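Local coordinates for protein OBCA, Oxalate Biosynthetic Component A (Burkholderia glumae, PDB 4NNB) that is a TIM-barrel protein of the oxalate biosynthetic component family, with an added N-terminal region, and holds a magnesium ion and oxaloacetate in the model, at residues 53-59 with 186-192; 32-37 with 237-241; 363-367 with 439-443. One frame throughout, in Å; residues are numbered along the deposited sequence.

Contact 1. Residues 53-59 with 186-192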
ATOM      1  N   GLY A  53     -15.608  -6.541   3.887  1.00 45.11           N
ATOM      2  CA  GLY A  53     -14.697  -7.458   3.219  1.00 44.51           C
ATOM      3  C   GLY A  53     -14.815  -8.935   3.569  1.00 49.70           C
ATOM      4  O   GLY A  53     -14.123  -9.762   2.970  1.00 48.60           O
ATOM      5  N   TRP A  54     -15.670  -9.272   4.533  1.00 44.60           N
ATOM      6  CA  TRP A  54     -15.920 -10.670   4.870  1.00 44.99           C
ATOM      7  C   TRP A  54     -16.527 -11.353   3.662  1.00 45.44           C
ATOM      8  O   TRP A  54     -17.245 -10.722   2.889  1.00 46.50           O
ATOM      9  CB  TRP A  54     -16.859 -10.789   6.076  1.00 40.60           C
ATOM     10  CG  TRP A  54     -16.228 -10.375   7.368  1.00 43.60           C
ATOM     11  CD1 TRP A  54     -15.901  -9.112   7.750  1.00 43.40           C
ATOM     12  CD2 TRP A  54     -15.849 -11.236   8.452  1.00 42.32           C
ATOM     13  NE1 TRP A  54     -15.337  -9.128   9.005  1.00 42.80           N
ATOM     14  CE2 TRP A  54     -15.297 -10.417   9.460  1.00 40.39           C
ATOM     15  CE3 TRP A  54     -15.930 -12.611   8.672  1.00 38.39           C
ATOM     16  CZ2 TRP A  54     -14.819 -10.938  10.664  1.00 39.29           C
ATOM     17  CZ3 TRP A  54     -15.466 -13.122   9.862  1.00 38.99           C
ATOM     18  CH2 TRP A  54     -14.912 -12.289  10.845  1.00 41.01           C
ATOM     19  N   GLU A  55     -16.225 -12.634   3.492  1.00 43.58           N
ATOM     20  CA  GLU A  55     -16.719 -13.383   2.345  1.00 45.10           C
ATOM     21  C   GLU A  55     -17.428 -14.669   2.795  1.00 48.53           C
ATOM     22  O   GLU A  55     -17.050 -15.284   3.796  1.00 42.77           O
ATOM     23  CB  GLU A  55     -15.571 -13.669   1.362  1.00 50.93           C
ATOM     24  CG  GLU A  55     -15.256 -15.148   1.117  1.00 56.06           C
ATOM     25  CD  GLU A  55     -14.022 -15.345   0.235  1.00 61.77           C
ATOM     26  OE1 GLU A  55     -13.542 -16.495   0.116  1.00 59.99           O
ATOM     27  OE2 GLU A  55     -13.538 -14.346  -0.344  1.00 62.91           O
ATOM     28  N   VAL A  56     -18.478 -15.054   2.073  1.00 47.43           N
ATOM     29  CA  VAL A  56     -19.218 -16.274   2.391  1.00 43.92           C
ATOM     30  C   VAL A  56     -18.398 -17.512   2.033  1.00 45.71           C
ATOM     31  O   VAL A  56     -17.849 -17.599   0.935  1.00 47.67           O
ATOM     32  CB  VAL A  56     -20.583 -16.323   1.651  1.00 43.00           C
ATOM     33  CG1 VAL A  56     -21.185 -17.713   1.728  1.00 41.76           C
ATOM     34  CG2 VAL A  56     -21.542 -15.297   2.240  1.00 45.65           C
ATOM     35  N   VAL A  57     -18.308 -18.466   2.960  1.00 43.26           N
ATOM     36  CA  VAL A  57     -17.603 -19.719   2.689  1.00 43.74           C
ATOM     37  C   VAL A  57     -18.431 -20.951   3.056  1.00 41.42           C
ATOM     38  O   VAL A  57     -19.207 -20.929   4.015  1.00 45.08           O
ATOM     39  CB  VAL A  57     -16.239 -19.785   3.428  1.00 45.83           C
ATOM     40  CG1 VAL A  57     -15.236 -18.834   2.789  1.00 40.38           C
ATOM     41  CG2 VAL A  57     -16.419 -19.488   4.912  1.00 39.23           C
ATOM     42  N   PRO A  58     -18.274 -22.032   2.283  1.00 42.79           N
ATOM     43  CA  PRO A  58     -18.914 -23.316   2.600  1.00 45.51           C
ATOM     44  C   PRO A  58     -18.201 -24.025   3.745  1.00 45.02           C
ATOM     45  O   PRO A  58     -17.237 -23.494   4.298  1.00 41.14           O
ATOM     46  CB  PRO A  58     -18.733 -24.121   1.308  1.00 41.07           C
ATOM     47  CG  PRO A  58     -17.513 -23.540   0.673  1.00 44.64           C
ATOM     48  CD  PRO A  58     -17.570 -22.068   0.988  1.00 43.21           C
ATOM     49  N   ALA A  59     -18.665 -25.218   4.097  1.00 41.91           N
ATOM     50  CA  ALA A  59     -17.998 -26.009   5.123  1.00 43.59           C
ATOM     51  C   ALA A  59     -16.655 -26.516   4.608  1.00 39.00           C
ATOM     52  O   ALA A  59     -16.411 -26.524   3.404  1.00 40.54           O
ATOM     53  CB  ALA A  59     -18.876 -27.171   5.560  1.00 46.77           C
ATOM     54  N   CYS A 186     -14.418 -26.775  10.174  1.00 37.84           N
ATOM     55  CA  CYS A 186     -15.455 -25.771  10.368  1.00 36.95           C
ATOM     56  C   CYS A 186     -16.702 -26.017   9.522  1.00 38.31           C
ATOM     57  O   CYS A 186     -16.633 -26.582   8.429  1.00 36.79           O
ATOM     58  CB  CYS A 186     -14.914 -24.376  10.053  1.00 39.05           C
ATOM     59  SG  CYS A 186     -13.757 -23.748  11.270  1.00 39.35           S
ATOM     60  N   ALA A 187     -17.841 -25.561  10.032  1.00 42.65           N
ATOM     61  CA  ALA A 187     -19.070 -25.517   9.246  1.00 42.74           C
ATOM     62  C   ALA A 187     -19.052 -24.308   8.303  1.00 45.51           C
ATOM     63  O   ALA A 187     -18.033 -23.625   8.159  1.00 40.10           O
ATOM     64  CB  ALA A 187     -20.279 -25.470  10.157  1.00 37.44           C
ATOM     65  N   ALA A 188     -20.181 -24.044   7.655  1.00 42.55           N
ATOM     66  CA  ALA A 188     -20.256 -22.948   6.697  1.00 37.55           C
ATOM     67  C   ALA A 188     -20.286 -21.623   7.436  1.00 42.82           C
ATOM     68  O   ALA A 188     -20.570 -21.582   8.634  1.00 44.24           O
ATOM     69  CB  ALA A 188     -21.482 -23.094   5.823  1.00 43.15           C
ATOM     70  N   GLY A 189     -19.984 -20.534   6.742  1.00 38.25           N
ATOM     71  CA  GLY A 189     -20.062 -19.236   7.385  1.00 42.71           C
ATOM     72  C   GLY A 189     -19.393 -18.073   6.679  1.00 43.67           C
ATOM     73  O   GLY A 189     -19.425 -17.956   5.449  1.00 41.33           O
ATOM     74  N   TYR A 190     -18.785 -17.202   7.478  1.00 42.91           N
ATOM     75  CA  TYR A 190     -18.204 -15.972   6.967  1.00 41.89           C
ATOM     76  C   TYR A 190     -16.750 -15.866   7.407  1.00 37.45           C
ATOM     77  O   TYR A 190     -16.426 -16.119   8.564  1.00 36.91           O
ATOM     78  CB  TYR A 190     -19.015 -14.755   7.440  1.00 44.34           C
ATOM     79  CG  TYR A 190     -20.482 -14.818   7.058  1.00 49.58           C
ATOM     80  CD1 TYR A 190     -21.397 -15.517   7.837  1.00 49.71           C
ATOM     81  CD2 TYR A 190     -20.949 -14.183   5.915  1.00 51.52           C
ATOM     82  CE1 TYR A 190     -22.736 -15.582   7.483  1.00 52.05           C
ATOM     83  CE2 TYR A 190     -22.283 -14.242   5.558  1.00 50.58           C
ATOM     84  CZ  TYR A 190     -23.170 -14.940   6.345  1.00 53.08           C
ATOM     85  OH  TYR A 190     -24.499 -14.996   5.985  1.00 56.69           O
ATOM     86  N   TRP A 191     -15.892 -15.479   6.472  1.00 38.00           N
ATOM     87  CA  TRP A 191     -14.450 -15.441   6.685  1.00 42.51           C
ATOM     88  C   TRP A 191     -13.909 -14.057   6.386  1.00 37.66           C
ATOM     89  O   TRP A 191     -14.277 -13.437   5.386  1.00 39.71           O
ATOM     90  CB  TRP A 191     -13.777 -16.478   5.773  1.00 38.55           C
ATOM     91  CG  TRP A 191     -12.283 -16.362   5.624  1.00 39.70           C
ATOM     92  CD1 TRP A 191     -11.362 -16.192   6.619  1.00 39.58           C
ATOM     93  CD2 TRP A 191     -11.541 -16.450   4.403  1.00 39.51           C
ATOM     94  NE1 TRP A 191     -10.091 -16.155   6.086  1.00 40.49           N
ATOM     95  CE2 TRP A 191     -10.175 -16.317   4.727  1.00 40.82           C
ATOM     96  CE3 TRP A 191     -11.899 -16.621   3.064  1.00 40.73           C
ATOM     97  CZ2 TRP A 191      -9.167 -16.353   3.760  1.00 38.10           C
ATOM     98  CZ3 TRP A 191     -10.899 -16.652   2.104  1.00 43.37           C
ATOM     99  CH2 TRP A 191      -9.550 -16.517   2.457  1.00 40.76           C
ATOM    100  N   GLN A 192     -13.045 -13.567   7.263  1.00 42.45           N
ATOM    101  CA  GLN A 192     -12.312 -12.341   6.983  1.00 40.52           C
ATOM    102  C   GLN A 192     -10.949 -12.718   6.422  1.00 43.25           C
ATOM    103  O   GLN A 192     -10.039 -13.091   7.163  1.00 41.66           O
ATOM    104  CB  GLN A 192     -12.159 -11.494   8.246  1.00 43.40           C
ATOM    105  CG  GLN A 192     -11.323 -10.227   8.051  1.00 42.43           C
ATOM    106  CD  GLN A 192     -11.778  -9.402   6.862  1.00 47.40           C
ATOM    107  OE1 GLN A 192     -11.299  -9.590   5.741  1.00 46.16           O
ATOM    108  NE2 GLN A 192     -12.707  -8.476   7.102  1.00 46.90           N
TER
HETATM  109  O   HOH W   1     -15.784 -23.461   6.757  1.00 38.44           O

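Contact 2. Residues 32-37 with 237-241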
ATOM      1  N   LEU A  32     -24.461 -19.547  14.060  1.00 61.62           N
ATOM      2  CA  LEU A  32     -24.446 -18.601  15.170  1.00 61.85           C
ATOM      3  C   LEU A  32     -25.107 -17.273  14.822  1.00 61.02           C
ATOM      4  O   LEU A  32     -25.786 -16.677  15.651  1.00 66.32           O
ATOM      5  CB  LEU A  32     -23.021 -18.371  15.676  1.00 55.61           C
ATOM      6  CG  LEU A  32     -22.661 -19.292  16.839  1.00 63.75           C
ATOM      7  CD1 LEU A  32     -21.364 -18.858  17.488  1.00 59.46           C
ATOM      8  CD2 LEU A  32     -23.782 -19.306  17.866  1.00 63.79           C
ATOM      9  N   LEU A  33     -24.898 -16.813  13.596  1.00 62.64           N
ATOM     10  CA  LEU A  33     -25.475 -15.558  13.144  1.00 65.15           C
ATOM     11  C   LEU A  33     -26.935 -15.800  12.804  1.00 68.87           C
ATOM     12  O   LEU A  33     -27.831 -15.079  13.251  1.00 68.91           O
ATOM     13  CB  LEU A  33     -24.728 -15.064  11.907  1.00 63.25           C
ATOM     14  CG  LEU A  33     -24.935 -13.612  11.496  1.00 65.43           C
ATOM     15  CD1 LEU A  33     -24.410 -12.696  12.586  1.00 63.56           C
ATOM     16  CD2 LEU A  33     -24.244 -13.337  10.170  1.00 63.34           C
ATOM     17  N   GLU A  34     -27.153 -16.839  12.007  1.00 66.92           N
ATOM     18  CA  GLU A  34     -28.481 -17.237  11.568  1.00 69.19           C
ATOM     19  C   GLU A  34     -29.020 -18.283  12.543  1.00 71.61           C
ATOM     20  O   GLU A  34     -28.699 -19.470  12.460  1.00 74.44           O
ATOM     21  CB  GLU A  34     -28.400 -17.725  10.113  1.00 67.07           C
ATOM     22  CG  GLU A  34     -29.394 -18.770   9.678  1.00 70.63           C
ATOM     23  CD  GLU A  34     -28.700 -20.034   9.215  1.00 72.66           C
ATOM     24  OE1 GLU A  34     -28.388 -20.890  10.069  1.00 73.22           O
ATOM     25  OE2 GLU A  34     -28.454 -20.168   7.998  1.00 75.16           O
ATOM     26  N   GLY A  35     -29.819 -17.817  13.499  1.00 72.14           N
ATOM     27  CA  GLY A  35     -30.280 -18.657  14.587  1.00 72.59           C
ATOM     28  C   GLY A  35     -30.040 -18.003  15.934  1.00 71.77           C
ATOM     29  O   GLY A  35     -30.141 -18.652  16.971  1.00 73.97           O
ATOM     30  N   PHE A  36     -29.714 -16.712  15.913  1.00 73.96           N
ATOM     31  CA  PHE A  36     -29.541 -15.933  17.138  1.00 73.17           C
ATOM     32  C   PHE A  36     -30.074 -14.519  16.970  1.00 73.35           C
ATOM     33  O   PHE A  36     -30.403 -13.841  17.944  1.00 75.00           O
ATOM     34  CB  PHE A  36     -28.076 -15.879  17.538  1.00 69.26           C
ATOM     35  CG  PHE A  36     -27.733 -16.780  18.670  1.00 67.17           C
ATOM     36  CD1 PHE A  36     -27.929 -16.368  19.974  1.00 66.74           C
ATOM     37  CD2 PHE A  36     -27.215 -18.042  18.434  1.00 73.34           C
ATOM     38  CE1 PHE A  36     -27.614 -17.194  21.025  1.00 71.57           C
ATOM     39  CE2 PHE A  36     -26.895 -18.878  19.482  1.00 74.98           C
ATOM     40  CZ  PHE A  36     -27.096 -18.454  20.777  1.00 76.83           C
ATOM     41  N   PHE A  37     -30.132 -14.069  15.726  1.00 72.63           N
ATOM     42  CA  PHE A  37     -30.749 -12.794  15.408  1.00 75.16           C
ATOM     43  C   PHE A  37     -31.932 -13.076  14.486  1.00 75.25           C
ATOM     44  O   PHE A  37     -31.999 -14.145  13.874  1.00 71.69           O
ATOM     45  CB  PHE A  37     -29.736 -11.869  14.732  1.00 72.44           C
ATOM     46  CG  PHE A  37     -28.459 -11.688  15.511  1.00 71.10           C
ATOM     47  CD1 PHE A  37     -28.371 -10.740  16.517  1.00 73.30           C
ATOM     48  CD2 PHE A  37     -27.345 -12.465  15.229  1.00 67.79           C
ATOM     49  CE1 PHE A  37     -27.193 -10.570  17.233  1.00 75.00           C
ATOM     50  CE2 PHE A  37     -26.167 -12.303  15.940  1.00 67.07           C
ATOM     51  CZ  PHE A  37     -26.089 -11.354  16.944  1.00 70.03           C
ATOM     52  N   GLU A 237     -21.427  -7.372  18.095  1.00 45.73           N
ATOM     53  CA  GLU A 237     -21.302  -8.447  19.069  1.00 50.30           C
ATOM     54  C   GLU A 237     -22.026  -9.706  18.602  1.00 49.37           C
ATOM     55  O   GLU A 237     -23.177  -9.650  18.174  1.00 51.25           O
ATOM     56  CB  GLU A 237     -21.808  -8.006  20.445  1.00 52.86           C
ATOM     57  CG  GLU A 237     -21.531  -9.021  21.552  1.00 59.56           C
ATOM     58  CD  GLU A 237     -21.185  -8.369  22.880  1.00 68.73           C
ATOM     59  OE1 GLU A 237     -22.116  -7.976  23.615  1.00 70.74           O
ATOM     60  OE2 GLU A 237     -19.980  -8.250  23.186  1.00 71.82           O
ATOM     61  N   ILE A 238     -21.332 -10.837  18.675  1.00 49.89           N
ATOM     62  CA  ILE A 238     -21.867 -12.110  18.197  1.00 50.71           C
ATOM     63  C   ILE A 238     -21.734 -13.177  19.276  1.00 45.31           C
ATOM     64  O   ILE A 238     -20.624 -13.516  19.684  1.00 46.83           O
ATOM     65  CB  ILE A 238     -21.147 -12.554  16.912  1.00 51.42           C
ATOM     66  CG1 ILE A 238     -21.463 -11.571  15.778  1.00 55.53           C
ATOM     67  CG2 ILE A 238     -21.549 -13.970  16.529  1.00 50.42           C
ATOM     68  CD1 ILE A 238     -20.767 -11.871  14.474  1.00 51.46           C
ATOM     69  N   PRO A 239     -22.871 -13.696  19.762  1.00 56.07           N
ATOM     70  CA  PRO A 239     -22.846 -14.676  20.856  1.00 56.63           C
ATOM     71  C   PRO A 239     -22.042 -15.915  20.483  1.00 56.69           C
ATOM     72  O   PRO A 239     -22.025 -16.312  19.319  1.00 57.91           O
ATOM     73  CB  PRO A 239     -24.324 -15.033  21.038  1.00 61.44           C
ATOM     74  CG  PRO A 239     -25.068 -13.843  20.516  1.00 60.55           C
ATOM     75  CD  PRO A 239     -24.245 -13.357  19.354  1.00 59.23           C
ATOM     76  N   GLY A 240     -21.365 -16.503  21.462  1.00 59.39           N
ATOM     77  CA  GLY A 240     -20.538 -17.668  21.210  1.00 64.09           C
ATOM     78  C   GLY A 240     -19.388 -17.359  20.272  1.00 65.55           C
ATOM     79  O   GLY A 240     -18.906 -18.239  19.556  1.00 68.12           O
ATOM     80  N   LEU A 241     -18.950 -16.103  20.268  1.00 60.90           N
ATOM     81  CA  LEU A 241     -17.862 -15.694  19.389  1.00 55.42           C
ATOM     82  C   LEU A 241     -17.136 -14.472  19.922  1.00 53.98           C
ATOM     83  O   LEU A 241     -15.917 -14.491  20.065  1.00 60.83           O
ATOM     84  CB  LEU A 241     -18.370 -15.428  17.969  1.00 55.22           C
ATOM     85  CG  LEU A 241     -17.260 -15.482  16.918  1.00 52.39           C
ATOM     86  CD1 LEU A 241     -16.546 -16.817  17.003  1.00 51.76           C
ATOM     87  CD2 LEU A 241     -17.818 -15.279  15.531  1.00 50.85           C
TER

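Contact 3. Residues 363-367 with 439-443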
ATOM      1  N   ARG A 363       3.840  23.919 -17.279  1.00 25.60           N
ATOM      2  CA  ARG A 363       5.295  23.946 -17.110  1.00 27.32           C
ATOM      3  C   ARG A 363       5.771  25.175 -16.352  1.00 28.58           C
ATOM      4  O   ARG A 363       6.567  25.064 -15.415  1.00 26.71           O
ATOM      5  CB  ARG A 363       6.012  23.815 -18.457  1.00 24.06           C
ATOM      6  CG  ARG A 363       7.516  24.014 -18.387  1.00 29.16           C
ATOM      7  CD  ARG A 363       8.169  23.694 -19.724  1.00 33.78           C
ATOM      8  NE  ARG A 363       9.630  23.681 -19.626  1.00 36.28           N
ATOM      9  CZ  ARG A 363      10.401  24.755 -19.768  1.00 41.61           C
ATOM     10  NH1 ARG A 363       9.856  25.942 -20.013  1.00 35.75           N
ATOM     11  NH2 ARG A 363      11.722  24.641 -19.663  1.00 36.96           N
ATOM     12  N   ASP A 364       5.282  26.349 -16.734  1.00 28.49           N
ATOM     13  CA  ASP A 364       5.724  27.575 -16.065  1.00 26.74           C
ATOM     14  C   ASP A 364       5.296  27.609 -14.597  1.00 27.44           C
ATOM     15  O   ASP A 364       6.038  28.104 -13.747  1.00 26.06           O
ATOM     16  CB  ASP A 364       5.212  28.828 -16.796  1.00 30.46           C
ATOM     17  CG  ASP A 364       5.973  29.113 -18.083  1.00 36.68           C
ATOM     18  OD1 ASP A 364       6.963  28.410 -18.378  1.00 34.67           O
ATOM     19  OD2 ASP A 364       5.580  30.058 -18.797  1.00 41.64           O
ATOM     20  N   ARG A 365       4.105  27.087 -14.300  1.00 23.19           N
ATOM     21  CA  ARG A 365       3.625  27.029 -12.914  1.00 27.22           C
ATOM     22  C   ARG A 365       4.499  26.101 -12.068  1.00 25.23           C
ATOM     23  O   ARG A 365       4.791  26.399 -10.911  1.00 26.14           O
ATOM     24  CB  ARG A 365       2.148  26.587 -12.848  1.00 27.63           C
ATOM     25  CG  ARG A 365       1.124  27.735 -13.036  1.00 35.98           C
ATOM     26  CD  ARG A 365      -0.284  27.172 -13.185  1.00 39.57           C
ATOM     27  NE  ARG A 365      -1.340  28.197 -13.134  1.00 38.99           N
ATOM     28  CZ  ARG A 365      -1.763  28.889 -14.189  1.00 41.13           C
ATOM     29  NH1 ARG A 365      -1.222  28.697 -15.390  1.00 35.66           N
ATOM     30  NH2 ARG A 365      -2.734  29.778 -14.048  1.00 45.40           N
ATOM     31  N   LEU A 366       4.915  24.984 -12.654  1.00 25.14           N
ATOM     32  CA  LEU A 366       5.808  24.048 -11.966  1.00 27.44           C
ATOM     33  C   LEU A 366       7.177  24.674 -11.734  1.00 29.00           C
ATOM     34  O   LEU A 366       7.830  24.416 -10.719  1.00 26.86           O
ATOM     35  CB  LEU A 366       5.936  22.747 -12.768  1.00 25.33           C
ATOM     36  CG  LEU A 366       4.749  21.792 -12.594  1.00 22.01           C
ATOM     37  CD1 LEU A 366       4.735  20.765 -13.699  1.00 24.13           C
ATOM     38  CD2 LEU A 366       4.798  21.126 -11.221  1.00 21.34           C
ATOM     39  N   LEU A 367       7.616  25.510 -12.665  1.00 26.06           N
ATOM     40  CA  LEU A 367       8.902  26.176 -12.479  1.00 30.84           C
ATOM     41  C   LEU A 367       8.787  27.173 -11.343  1.00 30.32           C
ATOM     42  O   LEU A 367       9.689  27.297 -10.516  1.00 30.92           O
ATOM     43  CB  LEU A 367       9.370  26.869 -13.759  1.00 29.61           C
ATOM     44  CG  LEU A 367       9.787  25.946 -14.901  1.00 31.43           C
ATOM     45  CD1 LEU A 367      10.235  26.773 -16.101  1.00 33.95           C
ATOM     46  CD2 LEU A 367      10.883  24.995 -14.462  1.00 28.78           C
ATOM     47  N   ALA A 439      13.828  16.699 -20.494  1.00 33.48           N
ATOM     48  CA  ALA A 439      13.973  17.717 -21.529  1.00 33.35           C
ATOM     49  C   ALA A 439      13.232  18.989 -21.118  1.00 34.68           C
ATOM     50  O   ALA A 439      13.737  20.100 -21.302  1.00 31.93           O
ATOM     51  CB  ALA A 439      13.466  17.191 -22.884  1.00 33.48           C
ATOM     52  N   SER A 440      12.040  18.835 -20.542  1.00 32.08           N
ATOM     53  CA  SER A 440      11.246  20.008 -20.188  1.00 30.19           C
ATOM     54  C   SER A 440      11.704  20.617 -18.888  1.00 29.97           C
ATOM     55  O   SER A 440      11.536  21.816 -18.671  1.00 29.38           O
ATOM     56  CB  SER A 440       9.753  19.674 -20.104  1.00 31.88           C
ATOM     57  OG  SER A 440       9.256  19.319 -21.376  1.00 41.24           O
ATOM     58  N   PHE A 441      12.261  19.785 -18.012  1.00 29.57           N
ATOM     59  CA  PHE A 441      12.699  20.246 -16.705  1.00 26.66           C
ATOM     60  C   PHE A 441      14.124  19.773 -16.435  1.00 32.53           C
ATOM     61  O   PHE A 441      14.320  18.749 -15.784  1.00 29.84           O
ATOM     62  CB  PHE A 441      11.773  19.714 -15.602  1.00 28.69           C
ATOM     63  CG  PHE A 441      10.328  20.099 -15.778  1.00 28.22           C
ATOM     64  CD1 PHE A 441       9.858  21.320 -15.305  1.00 26.52           C
ATOM     65  CD2 PHE A 441       9.448  19.248 -16.421  1.00 27.16           C
ATOM     66  CE1 PHE A 441       8.516  21.679 -15.471  1.00 26.03           C
ATOM     67  CE2 PHE A 441       8.100  19.602 -16.597  1.00 24.94           C
ATOM     68  CZ  PHE A 441       7.639  20.814 -16.113  1.00 23.11           C
ATOM     69  N   PRO A 442      15.121  20.526 -16.928  1.00 35.54           N
ATOM     70  CA  PRO A 442      16.547  20.199 -16.742  1.00 33.62           C
ATOM     71  C   PRO A 442      16.936  20.075 -15.269  1.00 34.66           C
ATOM     72  O   PRO A 442      17.818  19.287 -14.942  1.00 37.74           O
ATOM     73  CB  PRO A 442      17.275  21.394 -17.363  1.00 36.15           C
ATOM     74  CG  PRO A 442      16.274  22.050 -18.268  1.00 40.64           C
ATOM     75  CD  PRO A 442      14.916  21.767 -17.695  1.00 32.83           C
ATOM     76  N   VAL A 443      16.306  20.855 -14.396  1.00 31.67           N
ATOM     77  CA  VAL A 443      16.556  20.732 -12.969  1.00 33.52           C
ATOM     78  C   VAL A 443      15.354  20.011 -12.371  1.00 32.23           C
ATOM     79  O   VAL A 443      14.338  20.630 -12.055  1.00 27.45           O
ATOM     80  CB  VAL A 443      16.752  22.097 -12.292  1.00 31.69           C
ATOM     81  CG1 VAL A 443      17.253  21.910 -10.865  1.00 30.86           C
ATOM     82  CG2 VAL A 443      17.753  22.935 -13.083  1.00 41.40           C
TER

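Contact 1. Residues 53-59 with 186-192
Glu55 and Trp191 form an antiparallel hydrogen-bonded pair, and Val57 and Gly189 form the next one. Glu55 N reaches Trp191 O at 2.8 Å, and Val57 N reaches Gly189 O at 2.8 Å; both bonds are returned. Strand 189-191 lies in the middle of a three-stranded antiparallel sheet, between 55-57 and 27-29. Beyond the strands, a water donates to both Pro58 O and Ala187 O.

The aromatic contacts lie on both sheet faces. Gln192 CB sits over the face of the Trp54 six-membered ring, 3.5 Å from its centroid. Gln192 CG is anti to the backbone N (chi1 176°) and the chain bends at chi2, which brings NE2 over the same indole near CD1. The amide is held by Gly194 N and, weakly, by Asp52 O. Glu55 and Trp191 run side by side. OE1 of Glu55 meets the indole edge, 3.3 Å from CZ3 of Trp191, with carboxylate and ring nearly perpendicular. Trp191 NE1 bonds to Tyr138 OH.

On the face of Val56 and Tyr190, CG2 of Val56 packs 3.6 Å from CE2 of Tyr190. The carboxylate oxygen at the positively polarised rim of Trp191 is probably a mildly favourable electrostatic contact.

Contact 2. Residues 32-37 with 237-241
Leu32 and Pro239 meet where the end of the short helix 30-33 packs against a beta hairpin. The hairpin joins strands 234-238 and 242-246, and Pro239 and Gly240 lie in its turn. The contact is made by van der Waals packing.

The close part is at Leu32 and Phe37. CD1 of Leu32 lies against two turn carbonyl oxygens on the same side, 3.2 Å from Pro239 O and 3.3 Å from Gly240 O. Gly240 has a positive phi, and its bare CA leaves room for this methyl. Phe37 and Pro239 meet head-on from the two segments. CG of Phe37 is beside the backbone N (chi1 -54°), and the ring reaches across to the hairpin. CZ of Phe37 lies 3.6 Å from Pro239 CD. At the Phe37 ring edge, near its plane, Glu237 O stands 3.6 Å from CZ. Leu33 and Ile238 add a looser touch between their CD1 methyls, on the side where Leu33 packs on Cys42 and Ile45 of helix 41-51.

The exposed side is at Phe36. Its ring and Pro239 lie antiparallel, one alongside the other. Ile72 also touches Phe36. CB of Pro239 sits off-centre over one face of the Phe36 ring, in a CH-pi contact 4.2 Å from the centroid.

Contact 3. Residues 363-367 with 439-443
Arg363 grips the backbone carbonyl of Ser440 side-on with two nitrogens. NE gives the shorter bond, 2.8 Å to Ser440 O, and NH2 gives the other, 3.0 Å to Ser440 O. The N-H...O angles are 150° and 138°, so neither bond is straight, as expected when two donors converge on one atom. Ser440 O lies close to the guanidinium plane. This oxygen belongs to the last helical residue of 416-440, where the run of backbone donors ends. A positive group here probably also interacts favourably with the C-terminal end of the helix dipole.

The reach depends on the Arg363 chain. CG is anti to the backbone N (chi1 173°), and the chain stays extended to NE. It runs antiparallel alongside the Phe441 side chain, with CG 3.9 Å from CE1 of Phe441. The guanidinium itself is farther from the ring, and any cation-pi attraction is at most weak. Within the same helix, CD1 of Leu367 lies off-centre over one face of the guanidinium.

Helix 363-368 and the end of helix 416-440 belong to the outer helical layer of the TIM barrel. Helix 363-368 precedes strand 373-378, and helix 416-440 precedes strand 444-449. These two strands are parallel neighbours in the barrel sheet.

Phe441 is the first residue beyond helix 416-440, and its ring points back to helix 363-368. Leu366 crosses it at about a right angle, with CD1 of Leu366 3.8 Å from CZ of Phe441. Leu367 comes to the ring edge, with its CD2 3.9 Å from CD1 of Phe441. Phe375 and Val373 of strand 373-378 also touch Phe441, and Thr359 of helix 352-359 packs on both Ser440 and Phe441.

How the contacts relate
Contacts 1 and 2 are neighbours, with centres 14 Å apart. They touch through CE1 of Tyr190 and CD2 of Leu33, which are 3.8 Å apart. Contact 1 is nested along the chain inside the loop closed by contact 2. Strand 27-29 links them further: it pairs with 189-191, and its Ile28 meets Ile238. Contact 3 lies on the opposite side of the chain's centre. Its centre is 54 Å from that of contact 1 and 61 Å from that of contact 2. The side chain of Leu366 is about 13 Å from the bound oxaloacetate, whose pocket includes His224, His226 and Glu475, the magnesium ligands.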